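PDB 4YS6: putative solute-binding component of ABC transporter from Clostridium phytofermentans, which binds beta-D-glucose and, as a solute-binding component, probably delivers sugars to the membrane part of an ABC transporter. Local coordinates for residues V41-K46 / V97-E102; K60-A65 / Q300-V305; L156-A161 / G196-V201; W265-G270 / K285-I290. All blocks are in the same frame, centred on the assembly; numbering follows the deposited sequence.

Contact 1 (V41-K46 / V97-E102)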
loop_
_atom_site.group_PDB
_atom_site.type_symbol
_atom_site.label_atom_id
_atom_site.label_comp_id
_atom_site.label_asym_id
_atom_site.label_seq_id
_atom_site.Cartn_x
_atom_site.Cartn_y
_atom_site.Cartn_z
ATOM N N VAL A 41 -13.568 -2.339 -13.599
ATOM C CA VAL A 41 -12.700 -1.918 -12.517
ATOM C C VAL A 41 -12.725 -2.986 -11.456
ATOM O O VAL A 41 -13.782 -3.253 -10.865
ATOM C CB VAL A 41 -13.138 -0.563 -11.906
ATOM C CG1 VAL A 41 -12.150 -0.114 -10.818
ATOM C CG2 VAL A 41 -13.266 0.514 -13.000
ATOM N N ALA A 42 -11.573 -3.627 -11.254
ATOM C CA ALA A 42 -11.472 -4.750 -10.344
ATOM C C ALA A 42 -10.640 -4.366 -9.120
ATOM O O ALA A 42 -9.445 -4.087 -9.240
ATOM C CB ALA A 42 -10.854 -5.951 -11.043
HETATM N N MSE A 43 -11.271 -4.372 -7.950
HETATM C CA MSE A 43 -10.606 -3.993 -6.697
HETATM C C MSE A 43 -10.437 -5.229 -5.803
HETATM O O MSE A 43 -11.207 -6.186 -5.924
HETATM C CB MSE A 43 -11.418 -2.911 -5.960
HETATM C CG MSE A 43 -11.566 -1.595 -6.722
HETATM SE SE MSE A 43 -9.893 -0.628 -6.594
HETATM C CE MSE A 43 -9.614 -0.207 -8.467
ATOM N N PRO A 44 -9.420 -5.233 -4.932
ATOM C CA PRO A 44 -9.119 -6.480 -4.209
ATOM C C PRO A 44 -10.083 -6.843 -3.093
ATOM O O PRO A 44 -10.481 -8.003 -3.011
ATOM C CB PRO A 44 -7.717 -6.231 -3.627
ATOM C CG PRO A 44 -7.568 -4.739 -3.597
ATOM C CD PRO A 44 -8.356 -4.233 -4.765
ATOM N N THR A 45 -10.467 -5.875 -2.273
ATOM C CA THR A 45 -11.304 -6.143 -1.126
ATOM C C THR A 45 -11.816 -4.840 -0.564
ATOM O O THR A 45 -11.192 -3.811 -0.758
ATOM C CB THR A 45 -10.533 -6.895 -0.046
ATOM O OG1 THR A 45 -11.390 -7.154 1.058
ATOM C CG2 THR A 45 -9.339 -6.069 0.437
ATOM N N LYS A 46 -12.950 -4.898 0.133
ATOM C CA LYS A 46 -13.465 -3.760 0.902
ATOM C C LYS A 46 -12.963 -3.758 2.341
ATOM O O LYS A 46 -13.207 -2.801 3.080
ATOM C CB LYS A 46 -14.998 -3.786 0.920
ATOM C CG LYS A 46 -15.624 -3.454 -0.407
ATOM C CD LYS A 46 -17.145 -3.450 -0.286
ATOM C CE LYS A 46 -17.795 -3.135 -1.623
ATOM N NZ LYS A 46 -19.280 -3.249 -1.582
ATOM N N VAL A 97 -9.267 -1.919 -15.652
ATOM C CA VAL A 97 -8.460 -1.304 -14.621
ATOM C C VAL A 97 -8.423 -2.274 -13.460
ATOM O O VAL A 97 -9.473 -2.543 -12.858
ATOM C CB VAL A 97 -9.040 0.031 -14.176
ATOM C CG1 VAL A 97 -8.210 0.608 -13.040
ATOM C CG2 VAL A 97 -9.105 0.996 -15.357
ATOM N N ILE A 98 -7.238 -2.813 -13.138
ATOM C CA ILE A 98 -7.155 -3.919 -12.188
ATOM C C ILE A 98 -6.194 -3.658 -11.069
ATOM O O ILE A 98 -5.012 -3.427 -11.299
ATOM C CB ILE A 98 -6.732 -5.248 -12.885
ATOM C CG1 ILE A 98 -7.753 -5.627 -13.948
ATOM C CG2 ILE A 98 -6.573 -6.367 -11.869
ATOM C CD1 ILE A 98 -7.306 -6.707 -14.820
ATOM N N ALA A 99 -6.717 -3.710 -9.845
ATOM C CA ALA A 99 -5.911 -3.686 -8.638
ATOM C C ALA A 99 -5.841 -5.125 -8.111
ATOM O O ALA A 99 -6.764 -5.609 -7.459
ATOM C CB ALA A 99 -6.505 -2.755 -7.610
ATOM N N SER A 100 -4.769 -5.820 -8.457
ATOM C CA SER A 100 -4.673 -7.258 -8.253
ATOM C C SER A 100 -4.411 -7.631 -6.804
ATOM O O SER A 100 -3.744 -6.903 -6.067
ATOM C CB SER A 100 -3.566 -7.829 -9.147
ATOM O OG SER A 100 -2.322 -7.296 -8.798
ATOM N N ILE A 101 -4.954 -8.771 -6.389
ATOM C CA ILE A 101 -4.672 -9.307 -5.063
ATOM C C ILE A 101 -3.269 -9.875 -5.061
ATOM O O ILE A 101 -2.433 -9.498 -4.231
ATOM C CB ILE A 101 -5.683 -10.377 -4.672
ATOM C CG1 ILE A 101 -7.091 -9.768 -4.603
ATOM C CG2 ILE A 101 -5.345 -10.967 -3.307
ATOM C CD1 ILE A 101 -8.162 -10.785 -4.620
ATOM N N GLU A 102 -3.021 -10.771 -6.013
ATOM C CA GLU A 102 -1.720 -11.396 -6.192
ATOM C C GLU A 102 -1.207 -11.040 -7.582
ATOM O O GLU A 102 -1.837 -11.366 -8.576
ATOM C CB GLU A 102 -1.807 -12.911 -6.029
ATOM C CG GLU A 102 -1.990 -13.345 -4.589
ATOM C CD GLU A 102 -1.960 -14.858 -4.421
ATOM O OE1 GLU A 102 -1.622 -15.566 -5.397
ATOM O OE2 GLU A 102 -2.274 -15.336 -3.307
#
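With CG set beside the backbone N (chi1 -62°) and a second bend in the same sense (chi2 -76°), the selenomethionine side chain of M43 curls back until its methyl CE lies 4.1 Å from A99 CB. The selenium flanks the same methyl, so a long flexible chain is spent on covering a very short one. I101 also has its CG1 beside the backbone N (chi1 -62°), a setting that carries this branch across to P44, with CG1 3.7 Å from P44 CB. Beneath these side chains the two strands run parallel. A42 sits at the centre of the pairing: its N-H reaches V97 O at 2.9 Å, and its O accepts from A99 N at 2.8 Å, both bonds close to straight. Alanine suits position 99 because its small CB leaves room for P44 CD, 3.7 Å from A99 CB, as well as for M43; A42 CB packs on I98 CG1 while V41 and V97 fill the other face of the sheet with branched carbons that favour extended chains. The pattern stops at P44, which has no N-H to give. Its CD rests 3.4 Å from A99 O instead, and that oxygen is bonded by Q81 NE2. The two chains then diverge toward the sugar pocket, where S100 O receives R125 NH1 and W51 packs on M43 and P44. Strand 38-43 thus lies between strands 95-98 and 68-73 in the mostly parallel sheet of a Rossmann-like lobe, with helix 50-64 covering V41 and M43 and helix 78-90 covering A42 and I98.

Contact 2 (K60-A65 / Q300-V305); sequences KQLKDA and QVVKMV
V302 is the side chain on which helix 50-64 and helix 294-309 meet, two helices packed side by side on one face of the sheet of an alpha/beta lobe. Its two methyls divide the work. CG1, anti to the backbone N (chi1 174°), lies 3.8 Å from A65 CB, and CG2 lies 3.8 Å from Q61 CB and 3.9 Å from L62 CD2. A branched valine suits the place because one methyl serves A65 while the other serves Q61 and L62, and the small A65 leaves room for it. One turn on, V305 presents CG1 to the same L62 methyl, the two side chains crossing at about a right angle, so CD2 of L62 is shared by both valines. The axes of the two short segments approach to 9.8 Å and cross at -38°, and Q61 extends the packing to A298 and S299. Farther out, Y67 packs against both L62 and V305, while V305 also touches I121 of strand 119-123 and thereby ties the helix to the sheet below. Q61 fits the partly exposed border: its aliphatic CB joins the packing while its amide NE2 is held by R295 O. At the other border K310 NZ donates a hydrogen bond to A65 O.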
loop_
_atom_site.group_PDB
_atom_site.type_symbol
_atom_site.label_atom_id
_atom_site.label_comp_id
_atom_site.label_asym_id
_atom_site.label_seq_id
_atom_site.Cartn_x
_atom_site.Cartn_y
_atom_site.Cartn_z
ATOM N N LYS A 60 -16.854 7.185 -9.982
ATOM C CA LYS A 60 -17.348 8.543 -10.132
ATOM C C LYS A 60 -16.684 9.253 -11.296
ATOM O O LYS A 60 -17.360 9.876 -12.102
ATOM C CB LYS A 60 -17.118 9.353 -8.854
ATOM C CG LYS A 60 -17.469 10.832 -9.007
ATOM C CD LYS A 60 -17.129 11.620 -7.756
ATOM C CE LYS A 60 -17.557 13.078 -7.891
ATOM N NZ LYS A 60 -16.820 13.796 -8.968
ATOM N N GLN A 61 -15.356 9.168 -11.365
ATOM C CA GLN A 61 -14.612 9.931 -12.355
ATOM C C GLN A 61 -14.777 9.326 -13.744
ATOM O O GLN A 61 -14.849 10.063 -14.710
ATOM C CB GLN A 61 -13.147 10.026 -11.949
ATOM C CG GLN A 61 -12.984 10.824 -10.665
ATOM C CD GLN A 61 -11.547 11.107 -10.331
ATOM O OE1 GLN A 61 -10.750 11.429 -11.211
ATOM N NE2 GLN A 61 -11.213 11.028 -9.048
ATOM N N LEU A 62 -14.870 8.002 -13.845
ATOM C CA LEU A 62 -15.190 7.398 -15.149
ATOM C C LEU A 62 -16.566 7.820 -15.655
ATOM O O LEU A 62 -16.736 8.139 -16.833
ATOM C CB LEU A 62 -15.128 5.879 -15.070
ATOM C CG LEU A 62 -13.712 5.323 -15.037
ATOM C CD1 LEU A 62 -13.753 3.862 -14.690
ATOM C CD2 LEU A 62 -12.981 5.527 -16.384
ATOM N N LYS A 63 -17.566 7.819 -14.775
ATOM C CA LYS A 63 -18.907 8.208 -15.207
ATOM C C LYS A 63 -18.942 9.672 -15.619
ATOM O O LYS A 63 -19.587 10.030 -16.621
ATOM C CB LYS A 63 -19.925 7.915 -14.114
ATOM C CG LYS A 63 -20.112 6.432 -13.906
ATOM C CD LYS A 63 -21.190 6.119 -12.885
ATOM C CE LYS A 63 -21.409 4.622 -12.793
ATOM N NZ LYS A 63 -22.357 4.252 -11.707
ATOM N N ASP A 64 -18.217 10.514 -14.897
ATOM C CA ASP A 64 -18.108 11.927 -15.261
ATOM C C ASP A 64 -17.467 12.117 -16.629
ATOM O O ASP A 64 -17.780 13.077 -17.338
ATOM C CB ASP A 64 -17.287 12.698 -14.222
ATOM C CG ASP A 64 -18.132 13.232 -13.074
ATOM O OD1 ASP A 64 -19.274 13.684 -13.321
ATOM O OD2 ASP A 64 -17.640 13.214 -11.925
ATOM N N ALA A 65 -16.551 11.219 -16.978
ATOM C CA ALA A 65 -15.844 11.263 -18.254
ATOM C C ALA A 65 -16.635 10.584 -19.373
ATOM O O ALA A 65 -16.189 10.554 -20.523
ATOM C CB ALA A 65 -14.476 10.613 -18.107
ATOM N N GLN A 300 -5.630 10.300 -12.591
ATOM C CA GLN A 300 -4.561 9.981 -13.522
ATOM C C GLN A 300 -4.956 8.764 -14.349
ATOM O O GLN A 300 -4.709 8.716 -15.562
ATOM C CB GLN A 300 -3.251 9.731 -12.788
ATOM C CG GLN A 300 -2.648 10.982 -12.218
ATOM C CD GLN A 300 -2.445 12.052 -13.279
ATOM O OE1 GLN A 300 -3.066 13.111 -13.236
ATOM N NE2 GLN A 300 -1.602 11.763 -14.247
ATOM N N VAL A 301 -5.596 7.790 -13.707
ATOM C CA VAL A 301 -6.038 6.610 -14.446
ATOM C C VAL A 301 -7.099 6.968 -15.490
ATOM O O VAL A 301 -7.048 6.481 -16.642
ATOM C CB VAL A 301 -6.547 5.542 -13.491
ATOM C CG1 VAL A 301 -7.261 4.409 -14.252
ATOM C CG2 VAL A 301 -5.377 5.008 -12.716
ATOM N N VAL A 302 -8.045 7.847 -15.148
ATOM C CA VAL A 302 -9.056 8.235 -16.124
ATOM C C VAL A 302 -8.411 8.982 -17.290
ATOM O O VAL A 302 -8.859 8.821 -18.417
ATOM C CB VAL A 302 -10.178 9.065 -15.474
ATOM C CG1 VAL A 302 -11.151 9.605 -16.518
ATOM C CG2 VAL A 302 -10.924 8.188 -14.457
ATOM N N LYS A 303 -7.356 9.760 -17.043
ATOM C CA LYS A 303 -6.608 10.368 -18.159
ATOM C C LYS A 303 -6.023 9.300 -19.094
ATOM O O LYS A 303 -5.994 9.476 -20.335
ATOM C CB LYS A 303 -5.479 11.264 -17.647
ATOM C CG LYS A 303 -5.982 12.519 -16.976
ATOM C CD LYS A 303 -4.812 13.314 -16.463
ATOM C CE LYS A 303 -5.257 14.442 -15.558
ATOM N NZ LYS A 303 -4.059 15.122 -14.992
HETATM N N MSE A 304 -5.532 8.206 -18.519
HETATM C CA MSE A 304 -5.012 7.080 -19.313
HETATM C C MSE A 304 -6.137 6.408 -20.103
HETATM O O MSE A 304 -5.972 6.094 -21.272
HETATM C CB MSE A 304 -4.300 6.039 -18.433
HETATM C CG MSE A 304 -3.115 6.591 -17.737
HETATM SE SE MSE A 304 -2.467 5.100 -16.609
HETATM C CE MSE A 304 -0.679 5.746 -16.292
ATOM N N VAL A 305 -7.287 6.205 -19.471
ATOM C CA VAL A 305 -8.431 5.601 -20.139
ATOM C C VAL A 305 -8.873 6.460 -21.322
ATOM O O VAL A 305 -9.109 5.963 -22.443
ATOM C CB VAL A 305 -9.574 5.412 -19.145
ATOM C CG1 VAL A 305 -10.827 4.936 -19.860
ATOM C CG2 VAL A 305 -9.155 4.420 -18.084
#

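Contact 3 (L156-A161 / G196-V201); sequences LNLETA and GGVLVV. With NA (sodium ion), chain F.
L158 and L199 form the tight centre of this contact, each leucine offering both methyls. L158 CD1 lies 3.9 Å from L199 CD1, the side chains crossing at about a right angle, and L158 CD2 lies 3.8 Å from V198 CG1. That valine methyl is anti to its own backbone N (chi1 176°), which aims it at the loop; the side chains of L158 and V198 lie alongside each other, running opposite ways. L156 completes the cluster, its CD1 3.8 Å from L199 CD2. Leucines suit the buried side because their forked tips reach across a gap too wide for backbone pairing, the nearest CA atoms, those of L158 and V198, being 7.5 Å apart. The outer side is looser: there A161 offers mainly its carbonyl O, 4.0 Å from V198 CG1, and the exposed loop residues N157, E159 and T160 are polar. N157 ends helix 141-155 in a Schellman motif, a positive-phi position (55°) that asparagine tolerates well, and its OD1 binds a sodium ion at 2.4 Å together with E154 O and a water. T160 adds a weak hydrogen bond from OG1 back to N157 O. The other segment has the same kind of helix end at G197, which closes helix 177-195 with a second Schellman motif (phi 77°), readily adopted by glycine. The cluster lies where helices 141-155 and 177-195 end, beside the edge strand 199-200 of the four-stranded parallel sheet: F165 of strand 165-170 packs against L156 and L158, Y193 of helix 177-195 touches both L158 and L199, and strand 199-200 pairs with strand 165-170.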
loop_
_atom_site.group_PDB
_atom_site.type_symbol
_atom_site.label_atom_id
_atom_site.label_comp_id
_atom_site.label_asym_id
_atom_site.label_seq_id
_atom_site.Cartn_x
_atom_site.Cartn_y
_atom_site.Cartn_z
ATOM N N LEU A 156 15.315 8.254 15.975
ATOM C CA LEU A 156 16.262 7.486 16.797
ATOM C C LEU A 156 17.671 8.074 16.770
ATOM O O LEU A 156 18.575 7.542 17.408
ATOM C CB LEU A 156 16.329 6.028 16.344
ATOM C CG LEU A 156 15.072 5.181 16.557
ATOM C CD1 LEU A 156 15.299 3.761 16.055
ATOM C CD2 LEU A 156 14.623 5.166 18.005
ATOM N N ASN A 157 17.850 9.196 16.064
ATOM C CA ASN A 157 19.129 9.885 15.992
ATOM C C ASN A 157 20.222 8.928 15.522
ATOM O O ASN A 157 21.310 8.916 16.082
ATOM C CB ASN A 157 19.562 10.474 17.343
ATOM C CG ASN A 157 18.639 11.557 17.848
ATOM O OD1 ASN A 157 17.862 12.126 17.102
ATOM N ND2 ASN A 157 18.757 11.870 19.127
ATOM N N LEU A 158 19.923 8.100 14.527
ATOM C CA LEU A 158 20.887 7.069 14.149
ATOM C C LEU A 158 22.187 7.630 13.610
ATOM O O LEU A 158 23.202 6.964 13.712
ATOM C CB LEU A 158 20.277 6.133 13.130
ATOM C CG LEU A 158 19.063 5.338 13.616
ATOM C CD1 LEU A 158 18.631 4.348 12.571
ATOM C CD2 LEU A 158 19.292 4.611 14.927
ATOM N N GLU A 159 22.188 8.841 13.064
ATOM C CA GLU A 159 23.439 9.390 12.531
ATOM C C GLU A 159 24.453 9.661 13.623
ATOM O O GLU A 159 25.654 9.783 13.345
ATOM C CB GLU A 159 23.187 10.686 11.754
ATOM C CG GLU A 159 22.556 10.450 10.390
ATOM C CD GLU A 159 22.748 11.617 9.433
ATOM O OE1 GLU A 159 23.154 12.710 9.886
ATOM O OE2 GLU A 159 22.496 11.434 8.223
ATOM N N THR A 160 23.975 9.769 14.859
ATOM C CA THR A 160 24.830 10.163 15.966
ATOM C C THR A 160 24.769 9.282 17.209
ATOM O O THR A 160 25.578 9.452 18.114
ATOM C CB THR A 160 24.494 11.608 16.382
ATOM O OG1 THR A 160 23.144 11.673 16.858
ATOM C CG2 THR A 160 24.652 12.543 15.175
ATOM N N ALA A 161 23.843 8.331 17.263
ATOM C CA ALA A 161 23.653 7.567 18.496
ATOM C C ALA A 161 24.361 6.227 18.419
ATOM O O ALA A 161 24.485 5.638 17.350
ATOM C CB ALA A 161 22.166 7.374 18.778
ATOM N N GLY A 196 25.284 -2.531 11.376
ATOM C CA GLY A 196 26.224 -1.933 12.304
ATOM C C GLY A 196 25.927 -2.189 13.770
ATOM O O GLY A 196 26.677 -1.737 14.633
ATOM N N GLY A 197 24.849 -2.905 14.060
ATOM C CA GLY A 197 24.509 -3.239 15.434
ATOM C C GLY A 197 23.879 -2.092 16.209
ATOM O O GLY A 197 23.699 -2.175 17.418
ATOM N N VAL A 198 23.531 -1.017 15.514
ATOM C CA VAL A 198 22.915 0.135 16.157
ATOM C C VAL A 198 21.425 -0.150 16.357
ATOM O O VAL A 198 20.831 0.269 17.350
ATOM C CB VAL A 198 23.096 1.407 15.323
ATOM C CG1 VAL A 198 22.366 2.555 15.947
ATOM C CG2 VAL A 198 24.579 1.739 15.152
ATOM N N LEU A 199 20.830 -0.824 15.375
ATOM C CA LEU A 199 19.472 -1.375 15.467
ATOM C C LEU A 199 19.541 -2.882 15.672
ATOM O O LEU A 199 20.267 -3.590 14.964
ATOM C CB LEU A 199 18.677 -1.088 14.207
ATOM C CG LEU A 199 18.494 0.382 13.904
ATOM C CD1 LEU A 199 17.849 0.514 12.527
ATOM C CD2 LEU A 199 17.625 1.026 14.960
ATOM N N VAL A 200 18.791 -3.351 16.657
ATOM C CA VAL A 200 18.732 -4.759 17.009
ATOM C C VAL A 200 17.316 -5.241 16.844
ATOM O O VAL A 200 16.391 -4.673 17.420
ATOM C CB VAL A 200 19.165 -4.989 18.444
ATOM C CG1 VAL A 200 18.838 -6.418 18.886
ATOM C CG2 VAL A 200 20.653 -4.695 18.585
ATOM N N VAL A 201 17.138 -6.303 16.077
ATOM C CA VAL A 201 15.800 -6.867 15.906
ATOM C C VAL A 201 15.742 -8.102 16.788
ATOM O O VAL A 201 16.291 -9.153 16.430
ATOM C CB VAL A 201 15.507 -7.190 14.431
ATOM C CG1 VAL A 201 14.135 -7.813 14.283
ATOM C CG2 VAL A 201 15.586 -5.926 13.582
HETATM NA NA NA F . 17.128 13.273 15.138
HETATM O O HOH W 1 18.398 15.147 15.876
#

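Contact 4 (W265-G270 / K285-I290); sequences WPIVTG and KQSMSI
Q286 reaches over V268 and G270 where a strand-helix-strand connection through helix 275-282 passes from the edge of the four-stranded sheet to strand 289-291 of the mixed sheet, the two segments running nearly parallel. Its CB starts off away from segment 265-270, but with CG anti to the backbone N (chi1 176°) the extended chain passes along it: CG lies 3.6 Å from V268 O, OE1 accepts from N277 ND2, and NE2 bonds M288 O at 2.9 Å as well as D247 OD1. Glutamine suits the spot because its amide both gives and takes in this buried place. The same V268 O receives S287 N in its carbonyl plane at 2.9 Å. At the outer end the W265 indole gives its NE1-H to K285 O, 2.9 Å away; the donor stands above the carbonyl plane rather than on a lone pair, and the bond is bent at the hydrogen (137°), while ring atom CZ2 packs on K285 CB. A water links P266 O to S287 OG beside it. Farther in, T269 turns its hydroxyl to C244 O, and its CB lies against the selenium of M288, the two side chains running alongside each other in the same direction. G270, without a side chain, lets the amide come close: Q286 NE2 is 3.8 Å from G270 CA.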
loop_
_atom_site.group_PDB
_atom_site.type_symbol
_atom_site.label_atom_id
_atom_site.label_comp_id
_atom_site.label_asym_id
_atom_site.label_seq_id
_atom_site.Cartn_x
_atom_site.Cartn_y
_atom_site.Cartn_z
ATOM N N TRP A 265 6.158 3.668 24.799
ATOM C CA TRP A 265 5.603 3.488 23.459
ATOM C C TRP A 265 6.648 3.676 22.350
ATOM O O TRP A 265 7.398 4.678 22.366
ATOM C CB TRP A 265 4.445 4.481 23.257
ATOM C CG TRP A 265 3.528 4.080 22.161
ATOM C CD1 TRP A 265 3.514 4.557 20.894
ATOM C CD2 TRP A 265 2.493 3.096 22.234
ATOM N NE1 TRP A 265 2.546 3.925 20.160
ATOM C CE2 TRP A 265 1.889 3.037 20.972
ATOM C CE3 TRP A 265 2.017 2.261 23.250
ATOM C CZ2 TRP A 265 0.840 2.177 20.691
ATOM C CZ3 TRP A 265 0.968 1.419 22.971
ATOM C CH2 TRP A 265 0.390 1.384 21.706
ATOM N N PRO A 266 6.710 2.737 21.380
ATOM C CA PRO A 266 7.653 2.850 20.273
ATOM C C PRO A 266 7.206 3.822 19.187
ATOM O O PRO A 266 6.023 4.170 19.094
ATOM C CB PRO A 266 7.699 1.420 19.698
ATOM C CG PRO A 266 6.377 0.884 20.000
ATOM C CD PRO A 266 5.945 1.478 21.309
ATOM N N ILE A 267 8.162 4.226 18.357
ATOM C CA ILE A 267 7.855 4.774 17.049
ATOM C C ILE A 267 7.048 3.740 16.279
ATOM O O ILE A 267 7.417 2.556 16.247
ATOM C CB ILE A 267 9.119 5.114 16.244
ATOM C CG1 ILE A 267 9.986 6.122 16.981
ATOM C CG2 ILE A 267 8.725 5.626 14.863
ATOM C CD1 ILE A 267 11.398 6.210 16.422
ATOM N N VAL A 268 5.926 4.166 15.697
ATOM C CA VAL A 268 5.142 3.291 14.806
ATOM C C VAL A 268 4.827 4.049 13.528
ATOM O O VAL A 268 4.236 5.127 13.580
ATOM C CB VAL A 268 3.821 2.832 15.445
ATOM C CG1 VAL A 268 3.043 1.931 14.484
ATOM C CG2 VAL A 268 4.081 2.099 16.791
ATOM N N THR A 269 5.265 3.500 12.400
ATOM C CA THR A 269 5.024 4.084 11.082
ATOM C C THR A 269 3.790 3.472 10.428
ATOM O O THR A 269 3.192 2.527 10.944
ATOM C CB THR A 269 6.230 3.890 10.139
ATOM O OG1 THR A 269 6.451 2.497 9.889
ATOM C CG2 THR A 269 7.487 4.481 10.748
ATOM N N GLY A 270 3.412 4.003 9.272
ATOM C CA GLY A 270 2.306 3.478 8.525
ATOM C C GLY A 270 2.162 4.143 7.182
ATOM O O GLY A 270 3.045 4.858 6.712
ATOM N N LYS A 285 -0.813 7.071 19.571
ATOM C CA LYS A 285 -0.510 5.643 19.437
ATOM C C LYS A 285 0.157 5.271 18.105
ATOM O O LYS A 285 0.644 4.170 17.941
ATOM C CB LYS A 285 -1.773 4.802 19.586
ATOM C CG LYS A 285 -2.368 4.736 20.968
ATOM C CD LYS A 285 -3.572 3.811 20.917
ATOM C CE LYS A 285 -4.619 4.118 21.959
ATOM N NZ LYS A 285 -5.908 3.429 21.630
ATOM N N GLN A 286 0.185 6.196 17.166
ATOM C CA GLN A 286 0.905 5.993 15.916
ATOM C C GLN A 286 1.633 7.300 15.613
ATOM O O GLN A 286 1.097 8.391 15.818
ATOM C CB GLN A 286 -0.039 5.600 14.795
ATOM C CG GLN A 286 0.646 5.474 13.468
ATOM C CD GLN A 286 -0.172 4.739 12.435
ATOM O OE1 GLN A 286 -1.019 3.906 12.752
ATOM N NE2 GLN A 286 0.113 5.020 11.182
ATOM N N SER A 287 2.869 7.195 15.160
ATOM C CA SER A 287 3.730 8.380 14.991
ATOM C C SER A 287 3.439 9.198 13.746
ATOM O O SER A 287 3.467 10.434 13.767
ATOM C CB SER A 287 5.201 7.940 14.931
ATOM O OG SER A 287 5.543 7.204 16.084
HETATM N N MSE A 288 3.225 8.492 12.653
HETATM C CA MSE A 288 3.054 9.123 11.359
HETATM C C MSE A 288 2.351 8.153 10.425
HETATM O O MSE A 288 2.230 6.942 10.710
HETATM C CB MSE A 288 4.413 9.524 10.780
HETATM C CG MSE A 288 5.348 8.352 10.552
HETATM SE SE MSE A 288 5.123 7.343 8.875
HETATM C CE MSE A 288 6.467 8.222 7.760
ATOM N N SER A 289 1.884 8.693 9.307
ATOM C CA SER A 289 1.395 7.891 8.233
ATOM C C SER A 289 1.771 8.615 6.942
ATOM O O SER A 289 2.489 9.617 6.954
ATOM C CB SER A 289 -0.115 7.637 8.361
ATOM O OG SER A 289 -0.584 6.677 7.406
ATOM N N ILE A 290 1.403 8.035 5.829
ATOM C CA ILE A 290 1.707 8.607 4.522
ATOM C C ILE A 290 0.367 8.771 3.850
ATOM O O ILE A 290 -0.418 7.822 3.786
ATOM C CB ILE A 290 2.645 7.697 3.682
ATOM C CG1 ILE A 290 4.017 7.493 4.343
ATOM C CG2 ILE A 290 2.792 8.237 2.244
ATOM C CD1 ILE A 290 4.842 8.702 4.489
HETATM O O HOH W 2 3.852 5.661 17.958
#

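Contacts 1 and 2 lie in one lobe, with centres 17 Å apart and touching through V41 on L62 and V97 on V301; contacts 3 and 4, with centres 18 Å apart, occupy the other side of the chain's centre and touch through L156 on I267. Segments 41-46, 60-65 and 97-102 come first, contacts 3 and 4 follow in series, and 300-305 closes contact 2 after the chain has returned from strand 289-291. Contacts 3 and 4 reach opposite edges of the four-stranded sheet, whereas contacts 1 and 4 both reach the seven-stranded one, their centres 27 Å apart. This crossing of the chain between lobes, with glucose bound between them, is consistent with a periplasmic-binding-protein fold.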